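Side-chain contacts in lyase/mutase (Burkholderia cenocepacia, PDB 4LSB), which is a magnesium-holding TIM-barrel enzyme of the lyase/mutase type, found here as an assembly of two protein chains: residues G224-L228 with D229-A233; P196-D200 with A201-A205. All coordinates share one frame; numbering follows the deposited sequence.

Overall arrangement
Contacts 1 and 2 are two helix N-caps in neighbouring beta-alpha units of the TIM barrel. Contact 2 follows strand 192-194 and starts helix 201-211; after strand 215-218, contact 1 starts the short helix 228-233. Their centres lie about 10 Å apart, on the same side of the chain's centre. A hydrophobic meeting point joins them: Ile204 CD1 of contact 2 is 3.9 Å from Leu226 CD1 of contact 1, and the same Ile204 CD1 is 3.9 Å from Leu231 CD2. The magnesium ion is held at a site that includes Ser58 and Glu97, neither of which belongs to either contact.

Contact 1: residues G224-L228 with D229-A233; sequences GLLSL and DELAA
Ser227 and Glu230 grip each other in a capping box at the start of helix 228-233, the short helix that follows strand 215-218 in the barrel. Each side chain serves the other's backbone. Ser227 OG accepts from Glu230 N at 3.1 Å, with a nearly straight N-H...O angle of 164°. In return, Ser227 N donates to Glu230 OE1 over 2.9 Å, using the anti lone pair of that oxygen. Serine suits the N-cap because its hydroxyl is short: with chi1 67°, OG lies between backbone N and carbonyl carbon and can face the first turn. Glutamate suits the place three residues on, since its chain, extended beyond CG, reaches back alongside Ser227. OG and Glu230 OE1 also come within 3.4 Å, a weak hydrogen bond at most.

Backbone bonds continue the winding. Leu231 N donates to Ser227 O at 2.9 Å, and Ala232 N to Leu228 O at 2.8 Å.

Apolar packing occupies another side. The Leu226 and Leu231 side chains cross at about a right angle, CD1 of Leu226 meeting CD2 of Leu231 at 3.8 Å. Leucine fits both places because its branched end spreads over a neighbour: Leu226 also touches Leu234, while Leu231 is buried and reaches Met219 and Val239 of strand 238-240. Leu226 turns its other methyl, CD2, to the capping glutamate, 3.7 Å from Glu230 OE1. Leu228 points away from the turn and packs on Ala31 and Val239. The second subunit adds its Thr265 against Ser227. The methyl CB of Ala232 lies 3.4 Å from Leu228 O, the same oxygen that accepts from Ala232 N.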
ATOM      1  N   GLY B 224      18.453 -15.198  11.376  1.00 41.62           N
ATOM      2  CA  GLY B 224      17.831 -16.427  10.884  1.00 36.64           C
ATOM      3  C   GLY B 224      16.348 -16.555  11.190  1.00 31.23           C
ATOM      4  O   GLY B 224      15.759 -15.745  11.940  1.00 33.89           O
ATOM      5  N   LEU B 225      15.743 -17.582  10.611  1.00 28.25           N
ATOM      6  CA  LEU B 225      14.301 -17.787  10.687  1.00 24.49           C
ATOM      7  C   LEU B 225      13.966 -18.993  11.551  1.00 22.55           C
ATOM      8  O   LEU B 225      14.648 -20.031  11.493  1.00 22.40           O
ATOM      9  CB  LEU B 225      13.709 -18.027   9.297  1.00 26.98           C
ATOM     10  CG  LEU B 225      13.594 -16.776   8.462  1.00 26.96           C
ATOM     11  CD1 LEU B 225      13.174 -17.224   7.097  1.00 28.12           C
ATOM     12  CD2 LEU B 225      12.634 -15.761   9.100  1.00 27.38           C
ATOM     13  N   LEU B 226      12.896 -18.848  12.323  1.00 20.60           N
ATOM     14  CA  LEU B 226      12.322 -19.947  13.068  1.00 19.60           C
ATOM     15  C   LEU B 226      10.807 -20.033  12.745  1.00 20.03           C
ATOM     16  O   LEU B 226      10.204 -19.044  12.334  1.00 20.34           O
ATOM     17  CB  LEU B 226      12.556 -19.720  14.564  1.00 19.72           C
ATOM     18  CG  LEU B 226      14.016 -19.795  14.994  1.00 20.13           C
ATOM     19  CD1 LEU B 226      14.139 -19.295  16.434  1.00 20.72           C
ATOM     20  CD2 LEU B 226      14.635 -21.183  14.823  1.00 21.79           C
ATOM     21  N   SER B 227      10.231 -21.224  12.852  1.00 18.16           N
ATOM     22  CA  SER B 227       8.844 -21.387  12.592  1.00 18.91           C
ATOM     23  C   SER B 227       8.090 -21.033  13.853  1.00 17.11           C
ATOM     24  O   SER B 227       8.641 -20.972  14.945  1.00 16.40           O
ATOM     25  CB  SER B 227       8.495 -22.802  12.164  1.00 19.11           C
ATOM     26  OG  SER B 227       8.709 -23.691  13.239  1.00 18.84           O
ATOM     27  N   LEU B 228       6.813 -20.822  13.698  1.00 16.32           N
ATOM     28  CA  LEU B 228       5.948 -20.579  14.863  1.00 16.83           C
ATOM     29  C   LEU B 228       5.985 -21.737  15.885  1.00 16.21           C
ATOM     30  O   LEU B 228       5.976 -21.507  17.076  1.00 14.24           O
ATOM     31  CB  LEU B 228       4.510 -20.388  14.392  1.00 17.77           C
ATOM     32  CG  LEU B 228       3.527 -20.023  15.498  1.00 17.95           C
ATOM     33  CD1 LEU B 228       3.858 -18.669  16.134  1.00 16.47           C
ATOM     34  CD2 LEU B 228       2.076 -20.096  14.986  1.00 19.86           C
ATOM     35  N   ASP B 229       6.028 -22.982  15.396  1.00 16.51           N
ATOM     36  CA  ASP B 229       6.127 -24.128  16.259  1.00 16.59           C
ATOM     37  C   ASP B 229       7.473 -24.152  17.000  1.00 16.55           C
ATOM     38  O   ASP B 229       7.485 -24.455  18.196  1.00 17.07           O
ATOM     39  CB  ASP B 229       5.919 -25.426  15.451  1.00 17.19           C
ATOM     40  CG  ASP B 229       6.126 -26.664  16.271  1.00 17.93           C
ATOM     41  OD1 ASP B 229       5.377 -26.841  17.218  1.00 17.98           O
ATOM     42  OD2 ASP B 229       7.045 -27.472  15.955  1.00 18.79           O
ATOM     43  N   GLU B 230       8.587 -23.831  16.311  1.00 17.35           N
ATOM     44  CA  GLU B 230       9.896 -23.762  16.974  1.00 17.73           C
ATOM     45  C   GLU B 230       9.832 -22.704  18.031  1.00 16.53           C
ATOM     46  O   GLU B 230      10.307 -22.888  19.122  1.00 16.18           O
ATOM     47  CB  GLU B 230      11.062 -23.488  16.000  1.00 19.33           C
ATOM     48  CG  GLU B 230      11.399 -24.704  15.140  1.00 20.93           C
ATOM     49  CD  GLU B 230      12.302 -24.401  13.943  1.00 23.84           C
ATOM     50  OE1 GLU B 230      12.110 -23.401  13.211  1.00 22.74           O
ATOM     51  OE2 GLU B 230      13.221 -25.201  13.720  1.00 27.10           O
ATOM     52  N   LEU B 231       9.240 -21.561  17.710  1.00 15.83           N
ATOM     53  CA  LEU B 231       9.173 -20.467  18.697  1.00 15.89           C
ATOM     54  C   LEU B 231       8.306 -20.843  19.887  1.00 14.95           C
ATOM     55  O   LEU B 231       8.689 -20.558  21.032  1.00 15.62           O
ATOM     56  CB  LEU B 231       8.750 -19.127  18.033  1.00 16.37           C
ATOM     57  CG  LEU B 231       9.819 -18.615  17.047  1.00 16.31           C
ATOM     58  CD1 LEU B 231       9.270 -17.684  16.004  1.00 16.76           C
ATOM     59  CD2 LEU B 231      10.884 -17.915  17.804  1.00 16.51           C
ATOM     60  N   ALA B 232       7.193 -21.531  19.648  1.00 16.06           N
ATOM     61  CA  ALA B 232       6.371 -21.997  20.742  1.00 16.92           C
ATOM     62  C   ALA B 232       7.177 -22.936  21.684  1.00 17.12           C
ATOM     63  O   ALA B 232       7.065 -22.850  22.905  1.00 17.91           O
ATOM     64  CB  ALA B 232       5.112 -22.691  20.193  1.00 17.33           C
ATOM     65  N   ALA B 233       8.018 -23.791  21.114  1.00 18.09           N
ATOM     66  CA  ALA B 233       8.830 -24.737  21.890  1.00 18.69           C
ATOM     67  C   ALA B 233       9.907 -24.022  22.722  1.00 19.29           C
ATOM     68  O   ALA B 233      10.361 -24.542  23.746  1.00 18.76           O
ATOM     69  CB  ALA B 233       9.480 -25.737  20.956  1.00 19.44           C
TER

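Contact 2: residues P196-D200 with A201-A205; sequences PGITD and ADEIA
Asp200 O accepts the first-turn hydrogen bond from Ile204 N at 2.8 Å, with an N-H...O angle of 170°. The Asp200 side chain adds a second grip: OD2 accepts from Glu203 N at 2.9 Å through its anti lone pair. With CG anti to the backbone N (chi1 172°), the carboxylate lies over the start of the helix. Asp200 is thus the N-cap of helix 201-211, a place that suits aspartate, whose short arm reaches the amide of Glu203 and whose negative charge probably gains from the helix dipole. The Glu203 carboxylate reaches Asp200 N through water 1, which donates to Glu203 OE1 at 2.7 Å and accepts from Asp200 N at 3.0 Å: in effect a water-bridged counterpart of the direct bond of a capping box. Beside the cap, the beta-branched Ile198 lays CG2 on Glu203 CB at 3.6 Å, the two side chains crossing at about a right angle. Ile198 also packs on Leu175 and Thr178 of helix 175-187. Water 2 donates to Asp200 OD1 at 2.7 Å; this bond and the one from Glu203 N may ease the repulsion between two like charges, Asp200 OD2 and Asp202 OD2, which lie 4.5 Å apart.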
ATOM      1  N   PRO B 196      13.531  -6.767  19.994  1.00 20.51           N
ATOM      2  CA  PRO B 196      13.752  -7.030  18.587  1.00 19.67           C
ATOM      3  C   PRO B 196      15.245  -7.197  18.298  1.00 21.66           C
ATOM      4  O   PRO B 196      16.083  -6.574  18.954  1.00 21.16           O
ATOM      5  CB  PRO B 196      13.152  -5.815  17.891  1.00 20.12           C
ATOM      6  CG  PRO B 196      13.084  -4.766  18.934  1.00 19.61           C
ATOM      7  CD  PRO B 196      12.954  -5.432  20.224  1.00 19.88           C
ATOM      8  N   GLY B 197      15.571  -8.086  17.369  1.00 24.24           N
ATOM      9  CA  GLY B 197      17.003  -8.388  17.133  1.00 24.91           C
ATOM     10  C   GLY B 197      17.572  -9.636  17.758  1.00 27.24           C
ATOM     11  O   GLY B 197      18.562 -10.154  17.261  1.00 30.78           O
ATOM     12  N   ILE B 198      16.992 -10.133  18.848  1.00 28.31           N
ATOM     13  CA  ILE B 198      17.334 -11.462  19.353  1.00 28.41           C
ATOM     14  C   ILE B 198      16.692 -12.567  18.477  1.00 29.22           C
ATOM     15  O   ILE B 198      15.463 -12.716  18.407  1.00 30.23           O
ATOM     16  CB  ILE B 198      16.933 -11.662  20.815  1.00 27.49           C
ATOM     17  CG1 ILE B 198      17.439 -10.514  21.668  1.00 27.51           C
ATOM     18  CG2 ILE B 198      17.499 -12.974  21.338  1.00 26.09           C
ATOM     19  CD1 ILE B 198      17.378 -10.804  23.147  1.00 28.20           C
ATOM     20  N   THR B 199      17.545 -13.314  17.779  1.00 29.32           N
ATOM     21  CA  THR B 199      17.098 -14.297  16.804  1.00 29.70           C
ATOM     22  C   THR B 199      17.562 -15.715  17.138  1.00 26.44           C
ATOM     23  O   THR B 199      17.020 -16.660  16.588  1.00 23.09           O
ATOM     24  CB  THR B 199      17.606 -13.951  15.366  1.00 30.77           C
ATOM     25  OG1 THR B 199      18.998 -13.643  15.429  1.00 36.36           O
ATOM     26  CG2 THR B 199      16.886 -12.720  14.800  1.00 33.68           C
ATOM     27  N   ASP B 200      18.560 -15.844  18.012  1.00 26.24           N
ATOM     28  CA  ASP B 200      19.150 -17.149  18.304  1.00 25.73           C
ATOM     29  C   ASP B 200      18.205 -17.933  19.215  1.00 23.27           C
ATOM     30  O   ASP B 200      17.658 -17.414  20.190  1.00 20.60           O
ATOM     31  CB  ASP B 200      20.539 -16.968  18.926  1.00 27.17           C
ATOM     32  CG  ASP B 200      21.109 -18.244  19.429  1.00 28.60           C
ATOM     33  OD1 ASP B 200      21.697 -18.943  18.602  1.00 33.92           O
ATOM     34  OD2 ASP B 200      20.917 -18.580  20.613  1.00 27.31           O
ATOM     35  N   ALA B 201      17.982 -19.194  18.866  1.00 21.97           N
ATOM     36  CA  ALA B 201      17.004 -20.001  19.597  1.00 22.02           C
ATOM     37  C   ALA B 201      17.348 -20.084  21.078  1.00 22.10           C
ATOM     38  O   ALA B 201      16.457 -19.992  21.926  1.00 21.84           O
ATOM     39  CB  ALA B 201      16.884 -21.398  19.018  1.00 22.37           C
ATOM     40  N   ASP B 202      18.621 -20.330  21.376  1.00 24.20           N
ATOM     41  CA  ASP B 202      19.061 -20.460  22.772  1.00 26.23           C
ATOM     42  C   ASP B 202      18.910 -19.147  23.517  1.00 23.34           C
ATOM     43  O   ASP B 202      18.543 -19.163  24.677  1.00 22.49           O
ATOM     44  CB  ASP B 202      20.533 -20.908  22.868  1.00 31.82           C
ATOM     45  CG  ASP B 202      20.743 -22.378  22.447  1.00 35.90           C
ATOM     46  OD1 ASP B 202      19.771 -23.178  22.449  1.00 36.42           O
ATOM     47  OD2 ASP B 202      21.912 -22.731  22.176  1.00 41.96           O
ATOM     48  N   GLU B 203      19.219 -18.031  22.854  1.00 22.97           N
ATOM     49  CA  GLU B 203      19.020 -16.696  23.461  1.00 23.07           C
ATOM     50  C   GLU B 203      17.518 -16.424  23.737  1.00 19.68           C
ATOM     51  O   GLU B 203      17.125 -15.984  24.819  1.00 19.56           O
ATOM     52  CB  GLU B 203      19.637 -15.597  22.601  1.00 25.63           C
ATOM     53  CG  GLU B 203      21.174 -15.654  22.535  1.00 29.77           C
ATOM     54  CD  GLU B 203      21.846 -14.334  22.155  1.00 33.76           C
ATOM     55  OE1 GLU B 203      21.190 -13.433  21.622  1.00 33.59           O
ATOM     56  OE2 GLU B 203      23.079 -14.186  22.384  1.00 41.74           O
ATOM     57  N   ILE B 204      16.674 -16.745  22.771  1.00 18.22           N
ATOM     58  CA  ILE B 204      15.214 -16.606  22.951  1.00 16.84           C
ATOM     59  C   ILE B 204      14.671 -17.441  24.118  1.00 15.78           C
ATOM     60  O   ILE B 204      13.873 -16.971  24.942  1.00 15.26           O
ATOM     61  CB  ILE B 204      14.463 -17.006  21.650  1.00 17.30           C
ATOM     62  CG1 ILE B 204      14.686 -15.996  20.547  1.00 18.26           C
ATOM     63  CG2 ILE B 204      12.973 -17.135  21.891  1.00 17.51           C
ATOM     64  CD1 ILE B 204      14.285 -16.485  19.192  1.00 18.39           C
ATOM     65  N   ALA B 205      15.070 -18.701  24.202  1.00 16.12           N
ATOM     66  CA  ALA B 205      14.591 -19.537  25.303  1.00 17.03           C
ATOM     67  C   ALA B 205      14.992 -18.995  26.676  1.00 17.38           C
ATOM     68  O   ALA B 205      14.278 -19.135  27.644  1.00 18.28           O
ATOM     69  CB  ALA B 205      15.078 -20.943  25.143  1.00 18.69           C
TER
HETATM   70  O   HOH W   1      20.302 -13.694  19.049  1.00 27.46           O
HETATM   71  O   HOH W   2      21.045 -21.468  19.268  1.00 41.72           O